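PDB 5FLG: 6-carboxyhexanoate--coa ligase from Bacillus subtilis, which belongs to the 6-carboxyhexanoate--CoA ligase family and binds phosphoaminophosphonic acid-adenylate ester, magnesium ions and pimelic acid. Local coordinates for residues F8-M13 against Q65-H70; E158-H163 against I252-D257. All blocks are in the same frame, centred on the assembly; numbering follows the deposited sequence.

Contact 1 (F8-M13 against Q65-H70); sequences FYSVRM and QFEEVH
Ser-10 and Glu-67 face each other as a hydrogen-bonded pair of an antiparallel ladder, Ser-10 N reaching Glu-67 O at 2.9 Å and Glu-67 N returning to Ser-10 O. Arg-12 and Gln-65 form the next such pair, with Arg-12 N 2.8 Å from Gln-65 O. Beyond the ladder, Val-69 N gives an almost straight bond (173°) to Phe-8 O, while a water links Phe-8 N to Val-69 O.

The polar side chains lie on the face of Ser-10, Arg-12, Gln-65 and Glu-67. Arg-12 runs beside Gln-65, and a bend at chi3 (-68°) turns its guanidinium so that NH2 lies 2.9 Å from Gln-65 OE1, a weak bond with the guanidinium and amide planes nearly perpendicular. The same NH2 makes a long salt bridge, 3.7 Å, to Glu-67 OE2, which also pairs with Arg-149. A second water sits in the guanidinium plane and accepts from Arg-12 NE. Long, flexible chains suit these three partly exposed positions; small Ser-10 fits the buried spot beside Val-69 CG2.

Tyr-9, Val-11 and Phe-66 make the other face largely apolar, with the Glu-68 carboxylate at its end. Val-11 CG2 packs 3.9 Å from Phe-66 CB; Tyr-9 CD2 lies 4.0 Å from Phe-66 CD1 and 3.6 Å from Glu-68 N. Branched and aromatic residues suit the side turned to helix 40-52, which covers it through Met-40 and Leu-47.

Strand 8-17 is central, flanked by 26-36 and 61-68, and Gln-65 to Glu-67 also pair with an antiparallel strand of the second subunit, extending the sheet across the dimer interface.

Contact 2 (E158-H163 against I252-D257); sequences EKWALH and IEWEED
Lys-159 meets the loop first: its CG, anti to the backbone N (chi1 -163°), lies at the edge of the Trp-254 indole, 3.6 Å from CZ3 and in the ring plane. Farther out, at the surface, Lys-159 NZ forms a salt bridge with Glu-256 OE2 at 3.5 Å, weak as a hydrogen bond; the details of this pair are doubtful.

Trp-160 follows, buried. With chi1 at 170°, its indole turns an edge onto the face of Trp-254 in a T-shaped pair, planes at 81°, and CD1 stands 3.6 Å from Trp-254 CG. Trp-160 CA sits over the six-membered ring of Trp-254, 4.0 Å from the centroid, as a CH-pi contact. One turn on from Lys-159, His-163 places CB 3.7 Å from Trp-254 CH2, and the two rings meet obliquely, with Trp-254 CZ2 over one face of the imidazole.

Trp-254 is thus met by three residues of one helix, while Asn-156 OD1 accepts a hydrogen bond from its backbone N. A broad indole suits a loop without regular structure: apolar and aromatic contacts dominate, and the peripheral ion pair probably contributes less to holding the C-terminal loop on the helix.

Contact 1 closes before contact 2 opens along the chain, and the two lie 25 Å apart between centres, with nearest atoms about 9 Å apart and no touch. They share no sheet: contact 1 belongs to the three-stranded antiparallel sheet, whereas contact 2 joins helix 154-164 to the loop after strand 250-252 of a small parallel sheet. Strand 74-76, reached soon after segment 65-70, lies in that same parallel sheet. Each contact stands near a different ligand, the side chain of Arg-12 about 8 Å from the phosphoaminophosphonic acid-adenylate ester and the side chain of Trp-160 about 8 Å from pimelic acid, and contact 1 alone reaches the second subunit.

Contact 1 (F8-M13 against Q65-H70)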
ATOM      1  N   PHE A   8      11.529 -14.666   0.349  1.00 30.98           N
ATOM      2  CA  PHE A   8      11.607 -13.314  -0.167  1.00 32.26           C
ATOM      3  C   PHE A   8      10.247 -12.627  -0.303  1.00 33.47           C
ATOM      4  O   PHE A   8       9.190 -13.278  -0.314  1.00 33.61           O
ATOM      5  CB  PHE A   8      12.355 -13.281  -1.489  1.00 33.39           C
ATOM      6  CG  PHE A   8      13.850 -13.345  -1.342  1.00 33.52           C
ATOM      7  CD1 PHE A   8      14.497 -14.556  -1.179  1.00 38.43           C
ATOM      8  CD2 PHE A   8      14.613 -12.180  -1.387  1.00 35.38           C
ATOM      9  CE1 PHE A   8      15.875 -14.600  -0.973  1.00 42.21           C
ATOM     10  CE2 PHE A   8      15.984 -12.213  -1.179  1.00 35.81           C
ATOM     11  CZ  PHE A   8      16.612 -13.421  -0.920  1.00 36.27           C
ATOM     12  N   TYR A   9      10.293 -11.289  -0.238  1.00 30.59           N
ATOM     13  CA  TYR A   9       9.098 -10.459  -0.237  1.00 26.79           C
ATOM     14  C   TYR A   9       9.196  -9.409  -1.309  1.00 26.89           C
ATOM     15  O   TYR A   9      10.241  -8.795  -1.485  1.00 27.48           O
ATOM     16  CB  TYR A   9       8.905  -9.790   1.133  1.00 26.71           C
ATOM     17  CG  TYR A   9       8.611 -10.767   2.232  1.00 22.75           C
ATOM     18  CD1 TYR A   9       9.622 -11.518   2.785  1.00 27.86           C
ATOM     19  CD2 TYR A   9       7.316 -10.999   2.654  1.00 25.46           C
ATOM     20  CE1 TYR A   9       9.376 -12.460   3.755  1.00 29.31           C
ATOM     21  CE2 TYR A   9       7.052 -11.917   3.657  1.00 28.94           C
ATOM     22  CZ  TYR A   9       8.081 -12.663   4.173  1.00 28.56           C
ATOM     23  OH  TYR A   9       7.852 -13.628   5.110  1.00 32.59           O
ATOM     24  N   SER A  10       8.124  -9.289  -2.103  1.00 28.36           N
ATOM     25  CA  SER A  10       7.980  -8.218  -3.064  1.00 27.93           C
ATOM     26  C   SER A  10       7.490  -6.955  -2.350  1.00 26.52           C
ATOM     27  O   SER A  10       6.466  -6.984  -1.679  1.00 30.76           O
ATOM     28  CB  SER A  10       6.942  -8.609  -4.139  1.00 28.88           C
ATOM     29  OG  SER A  10       6.746  -7.536  -5.048  1.00 27.02           O
ATOM     30  N   VAL A  11       8.188  -5.851  -2.515  1.00 27.07           N
ATOM     31  CA  VAL A  11       7.768  -4.586  -1.879  1.00 25.14           C
ATOM     32  C   VAL A  11       7.651  -3.552  -2.960  1.00 24.47           C
ATOM     33  O   VAL A  11       8.624  -3.298  -3.688  1.00 27.72           O
ATOM     34  CB  VAL A  11       8.762  -4.076  -0.809  1.00 24.60           C
ATOM     35  CG1 VAL A  11       8.127  -2.943  -0.016  1.00 27.66           C
ATOM     36  CG2 VAL A  11       9.157  -5.174   0.158  1.00 26.27           C
ATOM     37  N   ARG A  12       6.438  -3.025  -3.133  1.00 25.68           N
ATOM     38  CA  ARG A  12       6.142  -2.122  -4.228  1.00 26.53           C
ATOM     39  C   ARG A  12       5.556  -0.819  -3.721  1.00 24.66           C
ATOM     40  O   ARG A  12       4.899  -0.787  -2.670  1.00 26.82           O
ATOM     41  CB  ARG A  12       5.127  -2.761  -5.197  1.00 29.84           C
ATOM     42  CG  ARG A  12       5.716  -3.910  -5.997  1.00 34.97           C
ATOM     43  CD  ARG A  12       4.684  -4.479  -6.969  1.00 38.14           C
ATOM     44  NE  ARG A  12       3.595  -5.139  -6.256  1.00 46.22           N
ATOM     45  CZ  ARG A  12       2.418  -5.443  -6.797  1.00 51.54           C
ATOM     46  NH1 ARG A  12       2.090  -4.965  -7.987  1.00 51.56           N
ATOM     47  NH2 ARG A  12       1.557  -6.189  -6.132  1.00 52.14           N
ATOM     48  N   MET A  13       5.779   0.232  -4.501  1.00 24.54           N
ATOM     49  CA  MET A  13       5.344   1.560  -4.153  1.00 30.34           C
ATOM     50  C   MET A  13       4.917   2.262  -5.426  1.00 27.34           C
ATOM     51  O   MET A  13       5.624   2.240  -6.413  1.00 27.37           O
ATOM     52  CB  MET A  13       6.480   2.370  -3.486  1.00 26.87           C
ATOM     53  CG  MET A  13       6.118   3.827  -3.160  1.00 30.40           C
ATOM     54  SD  MET A  13       6.458   5.038  -4.478  1.00 30.70           S
ATOM     55  CE  MET A  13       8.227   4.973  -4.594  1.00 33.98           C
ATOM     56  N   GLN A  65       3.212  -1.671  -0.609  1.00 27.45           N
ATOM     57  CA  GLN A  65       2.678  -2.982  -0.329  1.00 28.68           C
ATOM     58  C   GLN A  65       3.826  -3.993  -0.255  1.00 27.39           C
ATOM     59  O   GLN A  65       4.770  -3.916  -1.029  1.00 29.61           O
ATOM     60  CB  GLN A  65       1.695  -3.361  -1.432  1.00 32.01           C
ATOM     61  CG  GLN A  65       1.270  -4.818  -1.413  1.00 44.24           C
ATOM     62  CD  GLN A  65       0.479  -5.223  -2.654  1.00 47.73           C
ATOM     63  OE1 GLN A  65       0.839  -6.180  -3.353  1.00 61.71           O
ATOM     64  NE2 GLN A  65      -0.607  -4.514  -2.914  1.00 40.96           N
ATOM     65  N   PHE A  66       3.682  -5.003   0.588  1.00 26.10           N
ATOM     66  CA  PHE A  66       4.552  -6.155   0.518  1.00 30.43           C
ATOM     67  C   PHE A  66       3.784  -7.445   0.565  1.00 28.50           C
ATOM     68  O   PHE A  66       2.683  -7.503   1.103  1.00 27.52           O
ATOM     69  CB  PHE A  66       5.678  -6.116   1.579  1.00 30.05           C
ATOM     70  CG  PHE A  66       5.246  -6.476   2.955  1.00 30.92           C
ATOM     71  CD1 PHE A  66       4.941  -7.787   3.278  1.00 30.56           C
ATOM     72  CD2 PHE A  66       5.375  -5.541   3.996  1.00 33.08           C
ATOM     73  CE1 PHE A  66       4.582  -8.127   4.571  1.00 31.61           C
ATOM     74  CE2 PHE A  66       5.140  -5.906   5.309  1.00 32.38           C
ATOM     75  CZ  PHE A  66       4.741  -7.199   5.604  1.00 32.58           C
ATOM     76  N   GLU A  67       4.345  -8.451  -0.094  1.00 28.75           N
ATOM     77  CA  GLU A  67       3.765  -9.779  -0.108  1.00 29.44           C
ATOM     78  C   GLU A  67       4.815 -10.826  -0.333  1.00 23.84           C
ATOM     79  O   GLU A  67       5.797 -10.607  -1.027  1.00 25.71           O
ATOM     80  CB  GLU A  67       2.716  -9.899  -1.216  1.00 36.61           C
ATOM     81  CG  GLU A  67       3.330  -9.936  -2.606  1.00 43.09           C
ATOM     82  CD  GLU A  67       2.323  -9.748  -3.730  1.00 52.92           C
ATOM     83  OE1 GLU A  67       1.109  -9.987  -3.508  1.00 50.47           O
ATOM     84  OE2 GLU A  67       2.775  -9.408  -4.855  1.00 53.36           O
ATOM     85  N   GLU A  68       4.669 -11.918   0.377  1.00 24.91           N
ATOM     86  CA  GLU A  68       5.493 -13.079   0.188  1.00 32.52           C
ATOM     87  C   GLU A  68       5.484 -13.547  -1.251  1.00 32.01           C
ATOM     88  O   GLU A  68       4.435 -13.649  -1.881  1.00 32.67           O
ATOM     89  CB  GLU A  68       4.973 -14.207   1.078  1.00 34.53           C
ATOM     90  CG  GLU A  68       5.918 -15.380   1.184  1.00 39.98           C
ATOM     91  CD  GLU A  68       5.426 -16.438   2.164  1.00 40.03           C
ATOM     92  OE1 GLU A  68       4.374 -16.250   2.823  1.00 45.49           O
ATOM     93  OE2 GLU A  68       6.171 -17.403   2.358  1.00 41.38           O
ATOM     94  N   VAL A  69       6.671 -13.810  -1.769  1.00 33.43           N
ATOM     95  CA  VAL A  69       6.804 -14.466  -3.061  1.00 35.82           C
ATOM     96  C   VAL A  69       6.886 -15.981  -2.894  1.00 38.51           C
ATOM     97  O   VAL A  69       7.757 -16.494  -2.196  1.00 30.07           O
ATOM     98  CB  VAL A  69       8.035 -13.931  -3.796  1.00 36.51           C
ATOM     99  CG1 VAL A  69       8.181 -14.584  -5.160  1.00 39.67           C
ATOM    100  CG2 VAL A  69       7.893 -12.429  -3.946  1.00 35.84           C
ATOM    101  N   HIS A  70       6.036 -16.697  -3.629  1.00 34.72           N
ATOM    102  CA  HIS A  70       6.009 -18.142  -3.510  1.00 39.13           C
ATOM    103  C   HIS A  70       6.848 -18.852  -4.568  1.00 38.36           C
ATOM    104  O   HIS A  70       7.356 -19.922  -4.318  1.00 44.35           O
ATOM    105  CB  HIS A  70       4.566 -18.650  -3.522  1.00 46.40           C
ATOM    106  CG  HIS A  70       3.770 -18.185  -2.344  1.00 50.28           C
ATOM    107  ND1 HIS A  70       3.981 -18.669  -1.070  1.00 50.84           N
ATOM    108  CD2 HIS A  70       2.872 -17.177  -2.219  1.00 56.55           C
ATOM    109  CE1 HIS A  70       3.213 -18.010  -0.217  1.00 55.89           C
ATOM    110  NE2 HIS A  70       2.535 -17.096  -0.889  1.00 54.45           N
TER
HETATM  111  O   HOH W   1      10.474 -16.524  -1.476  1.00 40.28           O
HETATM  112  O   HOH W   2       3.968  -6.153  -3.469  1.00 35.63           O

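Contact 2 (E158-H163 against I252-D257)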
ATOM      1  N   GLU A 158      27.469  -2.452  -5.254  1.00 32.00           N
ATOM      2  CA  GLU A 158      28.586  -1.521  -5.041  1.00 33.48           C
ATOM      3  C   GLU A 158      29.903  -2.104  -5.543  1.00 30.65           C
ATOM      4  O   GLU A 158      30.705  -1.420  -6.207  1.00 29.73           O
ATOM      5  CB  GLU A 158      28.701  -1.177  -3.556  1.00 38.88           C
ATOM      6  CG  GLU A 158      27.578  -0.288  -3.029  1.00 45.92           C
ATOM      7  CD  GLU A 158      27.839   1.215  -3.203  1.00 55.01           C
ATOM      8  OE1 GLU A 158      29.016   1.643  -3.130  1.00 72.14           O
ATOM      9  OE2 GLU A 158      26.868   1.993  -3.395  1.00 58.80           O
ATOM     10  N   LYS A 159      30.098  -3.387  -5.306  1.00 32.81           N
ATOM     11  CA  LYS A 159      31.275  -4.064  -5.835  1.00 38.24           C
ATOM     12  C   LYS A 159      31.294  -4.051  -7.353  1.00 38.96           C
ATOM     13  O   LYS A 159      32.277  -3.622  -7.969  1.00 34.42           O
ATOM     14  CB  LYS A 159      31.318  -5.503  -5.346  1.00 41.60           C
ATOM     15  CG  LYS A 159      32.680  -6.118  -5.508  1.00 50.12           C
ATOM     16  CD  LYS A 159      32.953  -7.221  -4.496  1.00 59.26           C
ATOM     17  CE  LYS A 159      34.449  -7.500  -4.444  1.00 66.34           C
ATOM     18  NZ  LYS A 159      34.814  -8.563  -3.465  1.00 74.52           N
ATOM     19  N   TRP A 160      30.145  -4.349  -7.961  1.00 34.92           N
ATOM     20  CA  TRP A 160      30.055  -4.279  -9.416  1.00 32.63           C
ATOM     21  C   TRP A 160      30.369  -2.883  -9.965  1.00 31.03           C
ATOM     22  O   TRP A 160      31.106  -2.714 -10.936  1.00 30.14           O
ATOM     23  CB  TRP A 160      28.663  -4.730  -9.884  1.00 34.71           C
ATOM     24  CG  TRP A 160      28.449  -4.457 -11.306  1.00 31.44           C
ATOM     25  CD1 TRP A 160      28.638  -5.325 -12.349  1.00 38.37           C
ATOM     26  CD2 TRP A 160      27.938  -3.261 -11.865  1.00 30.10           C
ATOM     27  NE1 TRP A 160      28.359  -4.696 -13.540  1.00 32.79           N
ATOM     28  CE2 TRP A 160      27.901  -3.437 -13.268  1.00 33.67           C
ATOM     29  CE3 TRP A 160      27.538  -2.036 -11.327  1.00 30.62           C
ATOM     30  CZ2 TRP A 160      27.451  -2.456 -14.125  1.00 36.29           C
ATOM     31  CZ3 TRP A 160      27.125  -1.043 -12.187  1.00 34.55           C
ATOM     32  CH2 TRP A 160      27.057  -1.262 -13.570  1.00 38.02           C
ATOM     33  N   ALA A 161      29.859  -1.850  -9.320  1.00 31.82           N
ATOM     34  CA  ALA A 161      30.059  -0.525  -9.854  1.00 30.39           C
ATOM     35  C   ALA A 161      31.517  -0.088  -9.756  1.00 30.74           C
ATOM     36  O   ALA A 161      32.062   0.538 -10.660  1.00 30.01           O
ATOM     37  CB  ALA A 161      29.170   0.454  -9.130  1.00 32.66           C
ATOM     38  N   LEU A 162      32.176  -0.515  -8.702  1.00 33.81           N
ATOM     39  CA  LEU A 162      33.606  -0.236  -8.540  1.00 41.08           C
ATOM     40  C   LEU A 162      34.380  -0.875  -9.675  1.00 38.86           C
ATOM     41  O   LEU A 162      35.064  -0.191 -10.426  1.00 41.57           O
ATOM     42  CB  LEU A 162      34.103  -0.794  -7.203  1.00 41.54           C
ATOM     43  CG  LEU A 162      35.548  -0.487  -6.808  1.00 44.47           C
ATOM     44  CD1 LEU A 162      35.916   0.961  -7.086  1.00 46.87           C
ATOM     45  CD2 LEU A 162      35.738  -0.811  -5.338  1.00 48.51           C
ATOM     46  N   HIS A 163      34.192  -2.174  -9.866  1.00 42.36           N
ATOM     47  CA  HIS A 163      34.859  -2.848 -10.973  1.00 48.80           C
ATOM     48  C   HIS A 163      34.537  -2.204 -12.321  1.00 47.37           C
ATOM     49  O   HIS A 163      35.347  -2.268 -13.235  1.00 50.75           O
ATOM     50  CB  HIS A 163      34.515  -4.333 -11.031  1.00 50.62           C
ATOM     51  CG  HIS A 163      35.072  -5.035 -12.242  1.00 72.77           C
ATOM     52  ND1 HIS A 163      34.508  -4.923 -13.500  1.00 77.25           N
ATOM     53  CD2 HIS A 163      36.111  -5.898 -12.376  1.00 76.66           C
ATOM     54  CE1 HIS A 163      35.164  -5.696 -14.349  1.00 75.06           C
ATOM     55  NE2 HIS A 163      36.146  -6.291 -13.695  1.00 75.06           N
ATOM     56  N   ILE A 252      19.803  -9.986  -8.945  1.00 26.21           N
ATOM     57  CA  ILE A 252      21.035  -9.811  -9.671  1.00 25.42           C
ATOM     58  C   ILE A 252      22.221 -10.125  -8.731  1.00 29.68           C
ATOM     59  O   ILE A 252      22.303  -9.621  -7.616  1.00 33.58           O
ATOM     60  CB  ILE A 252      21.167  -8.389 -10.190  1.00 28.98           C
ATOM     61  CG1 ILE A 252      19.939  -8.002 -10.995  1.00 29.43           C
ATOM     62  CG2 ILE A 252      22.439  -8.249 -10.988  1.00 29.68           C
ATOM     63  CD1 ILE A 252      19.740  -8.841 -12.242  1.00 29.32           C
ATOM     64  N   GLU A 253      23.148 -10.947  -9.185  1.00 35.18           N
ATOM     65  CA  GLU A 253      24.385 -11.148  -8.460  1.00 35.73           C
ATOM     66  C   GLU A 253      25.496 -11.180  -9.460  1.00 39.79           C
ATOM     67  O   GLU A 253      25.553 -12.068 -10.318  1.00 34.46           O
ATOM     68  CB  GLU A 253      24.377 -12.445  -7.663  1.00 42.55           C
ATOM     69  CG  GLU A 253      25.550 -12.519  -6.697  1.00 54.63           C
ATOM     70  CD  GLU A 253      25.878 -13.927  -6.234  1.00 63.94           C
ATOM     71  OE1 GLU A 253      24.937 -14.704  -5.940  1.00 66.54           O
ATOM     72  OE2 GLU A 253      27.093 -14.224  -6.109  1.00 72.28           O
ATOM     73  N   TRP A 254      26.350 -10.168  -9.399  1.00 30.92           N
ATOM     74  CA  TRP A 254      27.506 -10.148 -10.260  1.00 33.06           C
ATOM     75  C   TRP A 254      28.637 -10.966  -9.643  1.00 36.89           C
ATOM     76  O   TRP A 254      28.880 -10.875  -8.455  1.00 33.42           O
ATOM     77  CB  TRP A 254      27.941  -8.742 -10.464  1.00 34.11           C
ATOM     78  CG  TRP A 254      29.280  -8.623 -11.065  1.00 39.54           C
ATOM     79  CD1 TRP A 254      29.597  -8.799 -12.366  1.00 42.40           C
ATOM     80  CD2 TRP A 254      30.484  -8.246 -10.397  1.00 44.90           C
ATOM     81  NE1 TRP A 254      30.933  -8.566 -12.556  1.00 47.74           N
ATOM     82  CE2 TRP A 254      31.496  -8.203 -11.363  1.00 46.30           C
ATOM     83  CE3 TRP A 254      30.792  -7.891  -9.080  1.00 48.45           C
ATOM     84  CZ2 TRP A 254      32.793  -7.798 -11.069  1.00 42.93           C
ATOM     85  CZ3 TRP A 254      32.090  -7.520  -8.784  1.00 48.48           C
ATOM     86  CH2 TRP A 254      33.079  -7.504  -9.774  1.00 47.44           C
ATOM     87  N   GLU A 255      29.181 -11.900 -10.410  1.00 37.00           N
ATOM     88  CA  GLU A 255      30.269 -12.767  -9.937  1.00 43.21           C
ATOM     89  C   GLU A 255      31.604 -12.161 -10.265  1.00 42.91           C
ATOM     90  O   GLU A 255      32.026 -12.155 -11.427  1.00 41.20           O
ATOM     91  CB  GLU A 255      30.193 -14.139 -10.620  1.00 53.28           C
ATOM     92  CG  GLU A 255      28.843 -14.817 -10.480  1.00 54.26           C
ATOM     93  CD  GLU A 255      28.784 -15.782  -9.319  1.00 65.57           C
ATOM     94  OE1 GLU A 255      29.656 -16.677  -9.251  1.00 76.25           O
ATOM     95  OE2 GLU A 255      27.842 -15.675  -8.502  1.00 76.53           O
ATOM     96  N   GLU A 256      32.260 -11.639  -9.247  1.00 51.82           N
ATOM     97  CA  GLU A 256      33.557 -11.045  -9.401  1.00 55.77           C
ATOM     98  C   GLU A 256      34.465 -12.137  -9.911  1.00 52.53           C
ATOM     99  O   GLU A 256      35.329 -11.911 -10.713  1.00 47.99           O
ATOM    100  CB  GLU A 256      34.036 -10.508  -8.057  1.00 65.11           C
ATOM    101  CG  GLU A 256      35.538 -10.445  -7.884  1.00 74.86           C
ATOM    102  CD  GLU A 256      35.986  -9.398  -6.884  1.00 87.66           C
ATOM    103  OE1 GLU A 256      35.476  -8.260  -6.934  1.00 94.30           O
ATOM    104  OE2 GLU A 256      36.857  -9.718  -6.061  1.00 90.22           O
ATOM    105  N   ASP A 257      34.220 -13.331  -9.423  1.00 53.36           N
ATOM    106  CA  ASP A 257      35.067 -14.449  -9.671  1.00 73.50           C
ATOM    107  C   ASP A 257      35.180 -14.700 -11.167  1.00 80.74           C
ATOM    108  O   ASP A 257      36.265 -15.012 -11.602  1.00 90.75           O
ATOM    109  CB  ASP A 257      34.644 -15.680  -8.848  1.00 68.94           C
ATOM    110  CG  ASP A 257      35.115 -15.588  -7.397  1.00 78.16           C
ATOM    111  OD1 ASP A 257      36.074 -14.844  -7.121  1.00 77.39           O
ATOM    112  OD2 ASP A 257      34.522 -16.238  -6.523  1.00 81.90           O
TER